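Local structure of piwi domain-containing protein (Vanderwaltozyma polyspora, 5THE) at residues 32-37 and 473-477; 47-51 and 410-414; 340-346 and 384-390. The protein probably binds guide RNA and takes part in cleaving matched target RNA as a budding-yeast Argonaute, of which this chain forms the C-terminal lobe with the Piwi domain. All blocks are in the same frame, centred on the assembly; numbering follows the deposited sequence.

The three contacts illustrate how the chemistry of a contact follows its place in the fold. Interactions 1 and 3 are buried and both lean on helix 465-475, whose L475 packs on F342 of interaction 3. Interaction 2 lies farther out, about 30 Å from the centre of the chain, is only partly buried, and uses two waters. In interaction 1 a loop packs mainly by apolar contact on an aromatic face and an amide. Interaction 2 combines one backbone bond with tight side-chain packing. Interaction 3 is a regular pairing of parallel strands that ends in a salt bridge. Interactions 1 and 2 approach each other where D33 and D48, two like charges, come close.

Interaction 1 (32-37 and 473-477)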
ATOM      1  N   LEU A  32      14.235  -4.824 -16.734  1.00 23.12           N
ATOM      2  CA  LEU A  32      13.056  -4.236 -17.349  1.00 26.59           C
ATOM      3  C   LEU A  32      13.088  -2.712 -17.260  1.00 27.31           C
ATOM      4  O   LEU A  32      13.610  -2.129 -16.307  1.00 21.96           O
ATOM      5  CB  LEU A  32      11.782  -4.763 -16.682  1.00 25.09           C
ATOM      6  CG  LEU A  32      11.547  -6.274 -16.778  1.00 29.37           C
ATOM      7  CD1 LEU A  32      10.181  -6.658 -16.226  1.00 31.03           C
ATOM      8  CD2 LEU A  32      11.685  -6.757 -18.222  1.00 31.54           C
ATOM      9  N   ASP A  33      12.521  -2.064 -18.274  1.00 26.22           N
ATOM     10  CA  ASP A  33      12.426  -0.617 -18.252  1.00 25.10           C
ATOM     11  C   ASP A  33      11.395  -0.161 -17.219  1.00 25.63           C
ATOM     12  O   ASP A  33      10.456  -0.881 -16.887  1.00 24.12           O
ATOM     13  CB  ASP A  33      12.064  -0.089 -19.642  1.00 27.05           C
ATOM     14  CG  ASP A  33      13.139  -0.376 -20.672  1.00 25.29           C
ATOM     15  OD1 ASP A  33      14.343  -0.373 -20.313  1.00 30.39           O
ATOM     16  OD2 ASP A  33      12.786  -0.623 -21.841  1.00 36.84           O
ATOM     17  N   ALA A  34      11.605   1.040 -16.691  1.00 25.46           N
ATOM     18  CA  ALA A  34      10.616   1.645 -15.821  1.00 26.74           C
ATOM     19  C   ALA A  34       9.418   2.086 -16.651  1.00 26.01           C
ATOM     20  O   ALA A  34       9.557   2.378 -17.836  1.00 20.74           O
ATOM     21  CB  ALA A  34      11.202   2.851 -15.092  1.00 22.04           C
ATOM     22  N   PRO A  35       8.230   2.139 -16.059  1.00 21.79           N
ATOM     23  CA  PRO A  35       7.119   2.813 -16.736  1.00 20.45           C
ATOM     24  C   PRO A  35       7.338   4.314 -16.705  1.00 25.12           C
ATOM     25  O   PRO A  35       8.175   4.847 -15.968  1.00 22.28           O
ATOM     26  CB  PRO A  35       5.890   2.420 -15.915  1.00 22.57           C
ATOM     27  CG  PRO A  35       6.451   2.214 -14.511  1.00 23.17           C
ATOM     28  CD  PRO A  35       7.847   1.628 -14.730  1.00 23.61           C
ATOM     29  N   VAL A  36       6.543   5.007 -17.502  1.00 23.07           N
ATOM     30  CA  VAL A  36       6.497   6.460 -17.435  1.00 23.82           C
ATOM     31  C   VAL A  36       5.721   6.852 -16.187  1.00 26.04           C
ATOM     32  O   VAL A  36       4.553   6.483 -16.032  1.00 23.68           O
ATOM     33  CB  VAL A  36       5.849   7.044 -18.696  1.00 26.53           C
ATOM     34  CG1 VAL A  36       5.767   8.538 -18.592  1.00 23.89           C
ATOM     35  CG2 VAL A  36       6.628   6.613 -19.931  1.00 28.31           C
ATOM     36  N   VAL A  37       6.363   7.593 -15.287  1.00 21.71           N
ATOM     37  CA  VAL A  37       5.654   8.105 -14.120  1.00 25.89           C
ATOM     38  C   VAL A  37       4.932   9.385 -14.517  1.00 23.03           C
ATOM     39  O   VAL A  37       5.519  10.272 -15.139  1.00 26.22           O
ATOM     40  CB  VAL A  37       6.618   8.348 -12.946  1.00 26.82           C
ATOM     41  CG1 VAL A  37       5.861   8.985 -11.777  1.00 23.18           C
ATOM     42  CG2 VAL A  37       7.269   7.033 -12.499  1.00 25.62           C
ATOM     43  N   ASN A 473       6.458  -5.286 -12.093  1.00 21.01           N
ATOM     44  CA  ASN A 473       7.413  -4.194 -12.018  1.00 24.19           C
ATOM     45  C   ASN A 473       6.703  -2.847 -12.080  1.00 23.41           C
ATOM     46  O   ASN A 473       6.973  -1.965 -11.260  1.00 23.96           O
ATOM     47  CB  ASN A 473       8.453  -4.309 -13.131  1.00 21.99           C
ATOM     48  CG  ASN A 473       9.550  -3.274 -12.990  1.00 24.76           C
ATOM     49  OD1 ASN A 473      10.179  -3.169 -11.933  1.00 26.58           O
ATOM     50  ND2 ASN A 473       9.753  -2.473 -14.025  1.00 25.73           N
ATOM     51  N   ASN A 474       5.781  -2.671 -13.042  1.00 23.41           N
ATOM     52  CA  ASN A 474       5.061  -1.406 -13.169  1.00 23.17           C
ATOM     53  C   ASN A 474       4.320  -1.052 -11.887  1.00 28.07           C
ATOM     54  O   ASN A 474       4.293   0.114 -11.469  1.00 22.54           O
ATOM     55  CB  ASN A 474       4.057  -1.465 -14.328  1.00 30.33           C
ATOM     56  CG  ASN A 474       4.707  -1.262 -15.678  1.00 31.94           C
ATOM     57  OD1 ASN A 474       5.926  -1.193 -15.789  1.00 30.40           O
ATOM     58  ND2 ASN A 474       3.889  -1.171 -16.709  1.00 39.59           N
ATOM     59  N   LEU A 475       3.688  -2.041 -11.264  1.00 23.96           N
ATOM     60  CA  LEU A 475       2.896  -1.746 -10.083  1.00 23.29           C
ATOM     61  C   LEU A 475       3.750  -1.307  -8.902  1.00 20.70           C
ATOM     62  O   LEU A 475       3.203  -0.799  -7.922  1.00 21.85           O
ATOM     63  CB  LEU A 475       2.050  -2.956  -9.711  1.00 24.75           C
ATOM     64  CG  LEU A 475       0.805  -3.158 -10.570  1.00 22.20           C
ATOM     65  CD1 LEU A 475       0.156  -4.478 -10.238  1.00 21.45           C
ATOM     66  CD2 LEU A 475      -0.147  -2.021 -10.325  1.00 27.58           C
ATOM     67  N   CYS A 476       5.068  -1.486  -8.981  1.00 22.61           N
ATOM     68  CA  CYS A 476       5.978  -0.982  -7.961  1.00 21.78           C
ATOM     69  C   CYS A 476       6.169   0.525  -8.037  1.00 24.71           C
ATOM     70  O   CYS A 476       6.641   1.121  -7.067  1.00 26.85           O
ATOM     71  CB  CYS A 476       7.325  -1.693  -8.085  1.00 18.81           C
ATOM     72  SG  CYS A 476       7.209  -3.454  -7.633  1.00 21.56           S
ATOM     73  N   TYR A 477       5.773   1.152  -9.136  1.00 24.74           N
ATOM     74  CA  TYR A 477       5.968   2.576  -9.337  1.00 20.57           C
ATOM     75  C   TYR A 477       4.752   3.414  -8.957  1.00 22.26           C
ATOM     76  O   TYR A 477       4.786   4.628  -9.143  1.00 28.21           O
ATOM     77  CB  TYR A 477       6.344   2.848 -10.803  1.00 22.83           C
ATOM     78  CG  TYR A 477       7.753   2.437 -11.162  1.00 23.72           C
ATOM     79  CD1 TYR A 477       8.117   1.084 -11.219  1.00 21.00           C
ATOM     80  CD2 TYR A 477       8.723   3.393 -11.440  1.00 23.59           C
ATOM     81  CE1 TYR A 477       9.402   0.704 -11.551  1.00 22.22           C
ATOM     82  CE2 TYR A 477      10.015   3.024 -11.774  1.00 19.96           C
ATOM     83  CZ  TYR A 477      10.340   1.679 -11.829  1.00 25.07           C
ATOM     84  OH  TYR A 477      11.615   1.321 -12.151  1.00 25.68           O
TER
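P35 sets the CD-CG edge of its pyrrolidine over one face of the Y477 ring, an instructive case of a proline CH-pi contact. Its CD sits 3.5 Å from the centroid of the Y477 ring and only 8° off the ring normal, so CD stands almost directly above the middle of the ring. With CG of Y477 anti to the carbonyl carbon (chi1 -73°), the ring reaches P35 while its edge stays by N473 O. Other parts of the loop use other parts of the ring. The A34 methyl, CB, comes obliquely to the phenol end, 3.3 Å from Y477 OH, while V37 CG2 reaches the ring edge 4.1 Å from CD2 of Y477. The side chain of N474 runs past P35 in the opposite direction and places OD1 over a face of the pyrrolidine, 3.6 Å from P35 CD, roughly at right angles to the approach of the Y477 ring. Apolar contact does most of the work. One residue before N474, N473 ND2 lies 3.3 Å from D33 O. The contact joins the last part of helix 465-475 in the Piwi domain, and the residues after it, to the loop between strands 25-31 and 37-38, with L249 of strand 248-249 and N253 of helix 251-254 packing on both P35 and N474.

Interaction 2 (47-51 and 410-414)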
ATOM      1  N   LYS A  47      15.414   6.999 -18.774  1.00 25.65           N
ATOM      2  CA  LYS A  47      16.000   6.533 -20.019  1.00 30.19           C
ATOM      3  C   LYS A  47      17.453   6.149 -19.771  1.00 26.08           C
ATOM      4  O   LYS A  47      18.193   6.874 -19.100  1.00 28.03           O
ATOM      5  CB  LYS A  47      15.883   7.597 -21.130  1.00 28.36           C
ATOM      6  CG  LYS A  47      14.439   7.858 -21.529  1.00 33.98           C
ATOM      7  CD  LYS A  47      14.327   8.714 -22.776  1.00 39.95           C
ATOM      8  CE  LYS A  47      12.866   8.937 -23.157  1.00 37.22           C
ATOM      9  NZ  LYS A  47      12.754   9.884 -24.291  1.00 37.06           N
ATOM     10  N   ASP A  48      17.831   4.987 -20.299  1.00 25.76           N
ATOM     11  CA  ASP A  48      19.149   4.423 -20.059  1.00 29.38           C
ATOM     12  C   ASP A  48      20.262   5.393 -20.454  1.00 29.64           C
ATOM     13  O   ASP A  48      20.183   6.076 -21.482  1.00 29.36           O
ATOM     14  CB  ASP A  48      19.316   3.134 -20.863  1.00 26.40           C
ATOM     15  CG  ASP A  48      18.565   1.961 -20.291  1.00 29.47           C
ATOM     16  OD1 ASP A  48      18.236   1.942 -19.084  1.00 32.44           O
ATOM     17  OD2 ASP A  48      18.341   1.014 -21.072  1.00 29.63           O
ATOM     18  N   LYS A  49      21.308   5.434 -19.630  1.00 32.10           N
ATOM     19  CA  LYS A  49      22.566   6.089 -19.970  1.00 22.52           C
ATOM     20  C   LYS A  49      23.716   5.268 -19.417  1.00 25.70           C
ATOM     21  O   LYS A  49      23.537   4.361 -18.595  1.00 23.79           O
ATOM     22  CB  LYS A  49      22.650   7.528 -19.429  1.00 24.72           C
ATOM     23  CG  LYS A  49      21.647   8.473 -20.118  1.00 40.37           C
ATOM     24  CD  LYS A  49      21.847   9.945 -19.745  1.00 46.39           C
ATOM     25  CE  LYS A  49      20.805  10.812 -20.448  1.00 49.25           C
ATOM     26  NZ  LYS A  49      21.126  12.269 -20.454  1.00 52.04           N
ATOM     27  N   SER A  50      24.913   5.608 -19.888  1.00 23.95           N
ATOM     28  CA  SER A  50      26.121   4.988 -19.383  1.00 27.54           C
ATOM     29  C   SER A  50      26.261   5.228 -17.885  1.00 26.79           C
ATOM     30  O   SER A  50      25.912   6.297 -17.368  1.00 25.19           O
ATOM     31  CB  SER A  50      27.345   5.547 -20.105  1.00 25.04           C
ATOM     32  OG  SER A  50      28.497   5.221 -19.350  1.00 38.48           O
ATOM     33  N   TYR A  51      26.752   4.208 -17.190  1.00 25.19           N
ATOM     34  CA  TYR A  51      27.200   4.380 -15.822  1.00 28.43           C
ATOM     35  C   TYR A  51      28.281   5.451 -15.773  1.00 29.55           C
ATOM     36  O   TYR A  51      29.018   5.661 -16.737  1.00 28.07           O
ATOM     37  CB  TYR A  51      27.756   3.060 -15.286  1.00 28.25           C
ATOM     38  CG  TYR A  51      27.941   3.040 -13.801  1.00 28.30           C
ATOM     39  CD1 TYR A  51      26.861   2.793 -12.958  1.00 31.59           C
ATOM     40  CD2 TYR A  51      29.190   3.264 -13.229  1.00 33.42           C
ATOM     41  CE1 TYR A  51      27.015   2.771 -11.588  1.00 29.87           C
ATOM     42  CE2 TYR A  51      29.358   3.242 -11.843  1.00 31.47           C
ATOM     43  CZ  TYR A  51      28.262   2.992 -11.037  1.00 29.74           C
ATOM     44  OH  TYR A  51      28.384   2.975  -9.676  1.00 33.79           O
ATOM     45  N   GLU A 410      25.623   1.053 -24.609  1.00 29.03           N
ATOM     46  CA  GLU A 410      26.276   0.642 -23.368  1.00 29.23           C
ATOM     47  C   GLU A 410      25.768   1.520 -22.229  1.00 30.62           C
ATOM     48  O   GLU A 410      25.924   2.746 -22.253  1.00 26.90           O
ATOM     49  CB  GLU A 410      27.798   0.736 -23.487  1.00 31.80           C
ATOM     50  CG  GLU A 410      28.406  -0.297 -24.425  1.00 43.18           C
ATOM     51  CD  GLU A 410      28.685  -1.639 -23.751  1.00 58.89           C
ATOM     52  OE1 GLU A 410      28.315  -1.824 -22.574  1.00 59.44           O
ATOM     53  OE2 GLU A 410      29.280  -2.518 -24.407  1.00 69.97           O
ATOM     54  N   VAL A 411      25.183   0.888 -21.220  1.00 26.76           N
ATOM     55  CA  VAL A 411      24.195   1.546 -20.385  1.00 27.18           C
ATOM     56  C   VAL A 411      24.305   0.990 -18.968  1.00 26.69           C
ATOM     57  O   VAL A 411      24.653  -0.176 -18.779  1.00 24.68           O
ATOM     58  CB  VAL A 411      22.845   1.308 -21.098  1.00 34.37           C
ATOM     59  CG1 VAL A 411      21.798   0.774 -20.209  1.00 27.73           C
ATOM     60  CG2 VAL A 411      22.451   2.532 -21.937  1.00 33.31           C
ATOM     61  N   ALA A 412      24.054   1.840 -17.962  1.00 28.96           N
ATOM     62  CA  ALA A 412      24.190   1.407 -16.566  1.00 28.32           C
ATOM     63  C   ALA A 412      23.281   0.224 -16.261  1.00 25.37           C
ATOM     64  O   ALA A 412      22.084   0.243 -16.561  1.00 28.91           O
ATOM     65  CB  ALA A 412      23.868   2.543 -15.600  1.00 22.84           C
ATOM     66  N   VAL A 413      23.858  -0.819 -15.672  1.00 24.01           N
ATOM     67  CA  VAL A 413      23.105  -1.969 -15.205  1.00 20.09           C
ATOM     68  C   VAL A 413      23.251  -2.168 -13.703  1.00 24.91           C
ATOM     69  O   VAL A 413      22.858  -3.210 -13.176  1.00 27.91           O
ATOM     70  CB  VAL A 413      23.508  -3.247 -15.973  1.00 21.14           C
ATOM     71  CG1 VAL A 413      23.130  -3.105 -17.436  1.00 20.86           C
ATOM     72  CG2 VAL A 413      25.036  -3.536 -15.824  1.00 25.14           C
ATOM     73  N   GLN A 414      23.807  -1.198 -12.997  1.00 24.24           N
ATOM     74  CA  GLN A 414      23.780  -1.228 -11.541  1.00 21.63           C
ATOM     75  C   GLN A 414      23.587   0.186 -11.024  1.00 21.37           C
ATOM     76  O   GLN A 414      23.865   1.161 -11.724  1.00 23.65           O
ATOM     77  CB  GLN A 414      25.057  -1.835 -10.952  1.00 21.85           C
ATOM     78  CG  GLN A 414      26.337  -1.178 -11.424  1.00 26.89           C
ATOM     79  CD  GLN A 414      27.537  -1.620 -10.599  1.00 31.11           C
ATOM     80  OE1 GLN A 414      27.730  -1.148  -9.483  1.00 28.91           O
ATOM     81  NE2 GLN A 414      28.332  -2.545 -11.137  1.00 24.22           N
TER
HETATM   82  O   HOH W   1      20.565   2.485 -17.599  1.00 22.52           O
HETATM   83  O   HOH W   2      26.457   0.977  -8.577  1.00 26.51           O
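The ring of Y51 meets segment 410-414 by its edge, not by a face: A412 CB and the backbone oxygen of Q414 both lie near the ring plane, the latter 3.5 Å from Y51 CE1. The amide of Q414 is turned 54° against this ring, and the two side chains pass at a slant. A water bridges their polar ends, giving a proton to Q414 OE1 at 2.6 Å and lying 3.0 Å from Y51 OH. The setting is a small three-stranded antiparallel sheet in the Piwi domain, with 410-415 as its middle strand between 402-404 and 418-419. Segment 47-51 is no fourth strand; it is irregular and runs at 74° to 410-414, illustrating how an irregular loop can be fixed against a strand through one backbone bond. That bond, nearly straight, runs from A412 N to K49 O and is 2.7 Å long, and the same oxygen also receives a CA-H contact from V411. Next to it, D48 crosses V411 at about a right angle, its CB 3.4 Å from V411 CG2. This packing is tight, and V411 has an eclipsed chi1 of 129°. D48 is also tied on its polar side, since N405 ND2 binds its OD2. The Q414 chain extends beyond CG, and its NE2 is bonded to Q400 O, which helps fix the amide that shares a water with Y51. N402 of the flanking strand 402-404 takes the backbone N-H of Y51. A second water closes the D48 side of the contact, donating one proton to D48 OD1 and the other to A412 O, 2.9 Å away.

Interaction 3 (340-346 and 384-390); sequences MYFRDGV and TCIATVK
D344, its CG anti to the backbone N (chi1 -167°), turns its carboxylate to T388 of the neighbouring strand and K390 just after it, meeting them in unlike ways. OD1 accepts K390 NZ at 2.7 Å through its syn lone pair in a salt bridge, whereas OD2 is met by T388 OG1 from 48° above the carboxylate plane, at 3.1 Å. A water donates to OD2 and accepts from K390 N and NZ, also joining the carboxylate to K390. With an alanine here, K390 NZ would probably lose its close carboxylate partner, keeping a distant, weak pairing with D496, and the T388 hydroxyl would lose this acceptor. D272 and D496 stand close to D344, consistent with the acidic cluster of the RNase H-like Piwi fold. Strands 340-344 and 384-389 belong to a beta-alpha-beta unit with helix 351-373 and pair in parallel. Y341 N bonds to T384 O, and I386 N to Y341 O (2.8 Å). On one face F342 lies alongside I386, its CD1 3.9 Å from I386 CB, under helix 465-475. On the other, C385 SG sits obliquely by the Y341 ring, 4.9 Å from its centroid, while Y341 OH bonds to E358 of the connecting helix.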
ATOM      1  N   MET A 340      -6.985  -9.591 -10.908  1.00 25.35           N
ATOM      2  CA  MET A 340      -5.590  -9.892 -10.600  1.00 27.45           C
ATOM      3  C   MET A 340      -5.433  -9.875  -9.087  1.00 25.22           C
ATOM      4  O   MET A 340      -5.648  -8.834  -8.458  1.00 24.96           O
ATOM      5  CB  MET A 340      -4.668  -8.864 -11.255  1.00 37.44           C
ATOM      6  CG  MET A 340      -3.194  -9.087 -11.037  1.00 56.89           C
ATOM      7  SD  MET A 340      -2.457  -9.950 -12.432  1.00 69.21           S
ATOM      8  CE  MET A 340      -3.044  -8.929 -13.790  1.00 67.65           C
ATOM      9  N   TYR A 341      -5.054 -11.018  -8.508  1.00 20.92           N
ATOM     10  CA  TYR A 341      -5.074 -11.227  -7.061  1.00 23.59           C
ATOM     11  C   TYR A 341      -3.651 -11.429  -6.536  1.00 25.22           C
ATOM     12  O   TYR A 341      -3.049 -12.493  -6.723  1.00 24.32           O
ATOM     13  CB  TYR A 341      -5.967 -12.420  -6.733  1.00 27.25           C
ATOM     14  CG  TYR A 341      -5.984 -12.812  -5.280  1.00 26.08           C
ATOM     15  CD1 TYR A 341      -6.283 -11.882  -4.295  1.00 25.97           C
ATOM     16  CD2 TYR A 341      -5.718 -14.123  -4.892  1.00 25.97           C
ATOM     17  CE1 TYR A 341      -6.301 -12.245  -2.947  1.00 30.96           C
ATOM     18  CE2 TYR A 341      -5.737 -14.499  -3.558  1.00 25.62           C
ATOM     19  CZ  TYR A 341      -6.039 -13.558  -2.590  1.00 32.12           C
ATOM     20  OH  TYR A 341      -6.072 -13.922  -1.262  1.00 29.68           O
ATOM     21  N   PHE A 342      -3.109 -10.405  -5.880  1.00 22.47           N
ATOM     22  CA  PHE A 342      -1.762 -10.486  -5.315  1.00 26.03           C
ATOM     23  C   PHE A 342      -1.866 -10.946  -3.874  1.00 23.16           C
ATOM     24  O   PHE A 342      -2.533 -10.299  -3.065  1.00 26.94           O
ATOM     25  CB  PHE A 342      -1.034  -9.147  -5.369  1.00 21.30           C
ATOM     26  CG  PHE A 342      -0.509  -8.811  -6.720  1.00 23.05           C
ATOM     27  CD1 PHE A 342       0.764  -9.212  -7.105  1.00 23.29           C
ATOM     28  CD2 PHE A 342      -1.283  -8.096  -7.607  1.00 23.27           C
ATOM     29  CE1 PHE A 342       1.254  -8.899  -8.358  1.00 24.91           C
ATOM     30  CE2 PHE A 342      -0.791  -7.776  -8.869  1.00 31.54           C
ATOM     31  CZ  PHE A 342       0.478  -8.187  -9.238  1.00 28.66           C
ATOM     32  N   ARG A 343      -1.205 -12.048  -3.551  1.00 21.73           N
ATOM     33  CA  ARG A 343      -1.307 -12.632  -2.221  1.00 26.19           C
ATOM     34  C   ARG A 343       0.040 -12.527  -1.515  1.00 25.95           C
ATOM     35  O   ARG A 343       1.037 -13.084  -1.986  1.00 27.00           O
ATOM     36  CB  ARG A 343      -1.756 -14.088  -2.299  1.00 27.74           C
ATOM     37  CG  ARG A 343      -1.724 -14.785  -0.963  1.00 30.76           C
ATOM     38  CD  ARG A 343      -2.638 -14.135   0.051  1.00 27.71           C
ATOM     39  NE  ARG A 343      -3.154 -15.171   0.930  1.00 34.79           N
ATOM     40  CZ  ARG A 343      -2.581 -15.509   2.076  1.00 33.24           C
ATOM     41  NH1 ARG A 343      -1.502 -14.855   2.481  1.00 29.90           N
ATOM     42  NH2 ARG A 343      -3.090 -16.483   2.817  1.00 28.34           N
ATOM     43  N   ASP A 344       0.065 -11.823  -0.388  1.00 24.87           N
ATOM     44  CA  ASP A 344       1.280 -11.659   0.401  1.00 22.30           C
ATOM     45  C   ASP A 344       1.131 -12.391   1.728  1.00 28.29           C
ATOM     46  O   ASP A 344       0.022 -12.682   2.186  1.00 29.75           O
ATOM     47  CB  ASP A 344       1.580 -10.174   0.662  1.00 20.94           C
ATOM     48  CG  ASP A 344       2.971  -9.955   1.191  1.00 30.97           C
ATOM     49  OD1 ASP A 344       3.186  -9.040   2.004  1.00 28.42           O
ATOM     50  OD2 ASP A 344       3.867 -10.719   0.785  1.00 29.33           O
ATOM     51  N   GLY A 345       2.261 -12.647   2.369  1.00 34.92           N
ATOM     52  CA  GLY A 345       2.218 -13.213   3.697  1.00 38.45           C
ATOM     53  C   GLY A 345       1.859 -14.676   3.611  1.00 42.13           C
ATOM     54  O   GLY A 345       0.896 -15.122   4.255  1.00 39.61           O
ATOM     55  N   VAL A 346       2.601 -15.429   2.792  1.00 33.60           N
ATOM     56  CA  VAL A 346       2.256 -16.816   2.498  1.00 42.62           C
ATOM     57  C   VAL A 346       3.522 -17.655   2.364  1.00 41.11           C
ATOM     58  O   VAL A 346       4.532 -17.202   1.816  1.00 48.85           O
ATOM     59  CB  VAL A 346       1.383 -16.925   1.228  1.00 46.67           C
ATOM     60  CG1 VAL A 346       2.142 -16.433  -0.003  1.00 48.86           C
ATOM     61  CG2 VAL A 346       0.894 -18.351   1.046  1.00 45.90           C
ATOM     62  N   THR A 384      -6.297 -14.143 -12.154  1.00 25.11           N
ATOM     63  CA  THR A 384      -4.883 -14.487 -12.072  1.00 21.40           C
ATOM     64  C   THR A 384      -4.464 -14.281 -10.626  1.00 25.12           C
ATOM     65  O   THR A 384      -4.775 -13.241 -10.035  1.00 24.69           O
ATOM     66  CB  THR A 384      -4.021 -13.627 -13.006  1.00 24.44           C
ATOM     67  OG1 THR A 384      -4.387 -13.860 -14.374  1.00 23.80           O
ATOM     68  CG2 THR A 384      -2.526 -13.977 -12.817  1.00 22.78           C
ATOM     69  N   CYS A 385      -3.772 -15.257 -10.051  1.00 21.56           N
ATOM     70  CA  CYS A 385      -3.244 -15.126  -8.698  1.00 19.81           C
ATOM     71  C   CYS A 385      -1.714 -15.091  -8.712  1.00 23.84           C
ATOM     72  O   CYS A 385      -1.063 -15.952  -9.318  1.00 25.60           O
ATOM     73  CB  CYS A 385      -3.745 -16.265  -7.804  1.00 22.28           C
ATOM     74  SG  CYS A 385      -2.953 -16.285  -6.185  1.00 28.34           S
ATOM     75  N   ILE A 386      -1.141 -14.104  -8.027  1.00 23.10           N
ATOM     76  CA  ILE A 386       0.305 -14.005  -7.884  1.00 22.35           C
ATOM     77  C   ILE A 386       0.653 -13.898  -6.410  1.00 20.63           C
ATOM     78  O   ILE A 386       0.150 -13.017  -5.705  1.00 23.54           O
ATOM     79  CB  ILE A 386       0.891 -12.807  -8.653  1.00 23.24           C
ATOM     80  CG1 ILE A 386       0.594 -12.956 -10.146  1.00 25.42           C
ATOM     81  CG2 ILE A 386       2.408 -12.715  -8.391  1.00 20.42           C
ATOM     82  CD1 ILE A 386       1.156 -11.824 -10.990  1.00 30.99           C
ATOM     83  N   ALA A 387       1.524 -14.784  -5.947  1.00 24.42           N
ATOM     84  CA  ALA A 387       1.992 -14.740  -4.573  1.00 22.69           C
ATOM     85  C   ALA A 387       3.360 -14.075  -4.529  1.00 22.59           C
ATOM     86  O   ALA A 387       4.195 -14.280  -5.414  1.00 26.34           O
ATOM     87  CB  ALA A 387       2.051 -16.149  -3.974  1.00 22.54           C
ATOM     88  N   THR A 388       3.582 -13.281  -3.491  1.00 23.46           N
ATOM     89  CA  THR A 388       4.840 -12.584  -3.279  1.00 27.63           C
ATOM     90  C   THR A 388       5.469 -13.025  -1.968  1.00 26.89           C
ATOM     91  O   THR A 388       4.782 -13.157  -0.946  1.00 23.04           O
ATOM     92  CB  THR A 388       4.632 -11.060  -3.264  1.00 34.37           C
ATOM     93  OG1 THR A 388       3.662 -10.718  -2.265  1.00 29.59           O
ATOM     94  CG2 THR A 388       4.133 -10.581  -4.637  1.00 32.10           C
ATOM     95  N   VAL A 389       6.778 -13.263  -2.003  1.00 24.25           N
ATOM     96  CA  VAL A 389       7.575 -13.494  -0.800  1.00 31.41           C
ATOM     97  C   VAL A 389       8.703 -12.474  -0.846  1.00 35.13           C
ATOM     98  O   VAL A 389       9.608 -12.578  -1.686  1.00 28.96           O
ATOM     99  CB  VAL A 389       8.123 -14.928  -0.725  1.00 34.97           C
ATOM    100  CG1 VAL A 389       9.061 -15.092   0.468  1.00 31.58           C
ATOM    101  CG2 VAL A 389       6.978 -15.943  -0.661  1.00 29.31           C
ATOM    102  N   LYS A 390       8.649 -11.469   0.029  1.00 33.04           N
ATOM    103  CA  LYS A 390       9.629 -10.397  -0.101  1.00 37.52           C
ATOM    104  C   LYS A 390      10.814 -10.531   0.846  1.00 36.42           C
ATOM    105  O   LYS A 390      11.841  -9.888   0.610  1.00 39.96           O
ATOM    106  CB  LYS A 390       8.968  -9.021   0.069  1.00 36.22           C
ATOM    107  CG  LYS A 390       8.123  -8.839   1.290  1.00 43.44           C
ATOM    108  CD  LYS A 390       7.571  -7.414   1.345  1.00 37.44           C
ATOM    109  CE  LYS A 390       6.092  -7.430   1.632  1.00 32.58           C
ATOM    110  NZ  LYS A 390       5.752  -8.399   2.704  1.00 32.84           N
TER
HETATM  111  O   HOH W   3       6.290 -11.246   1.807  1.00 31.10           O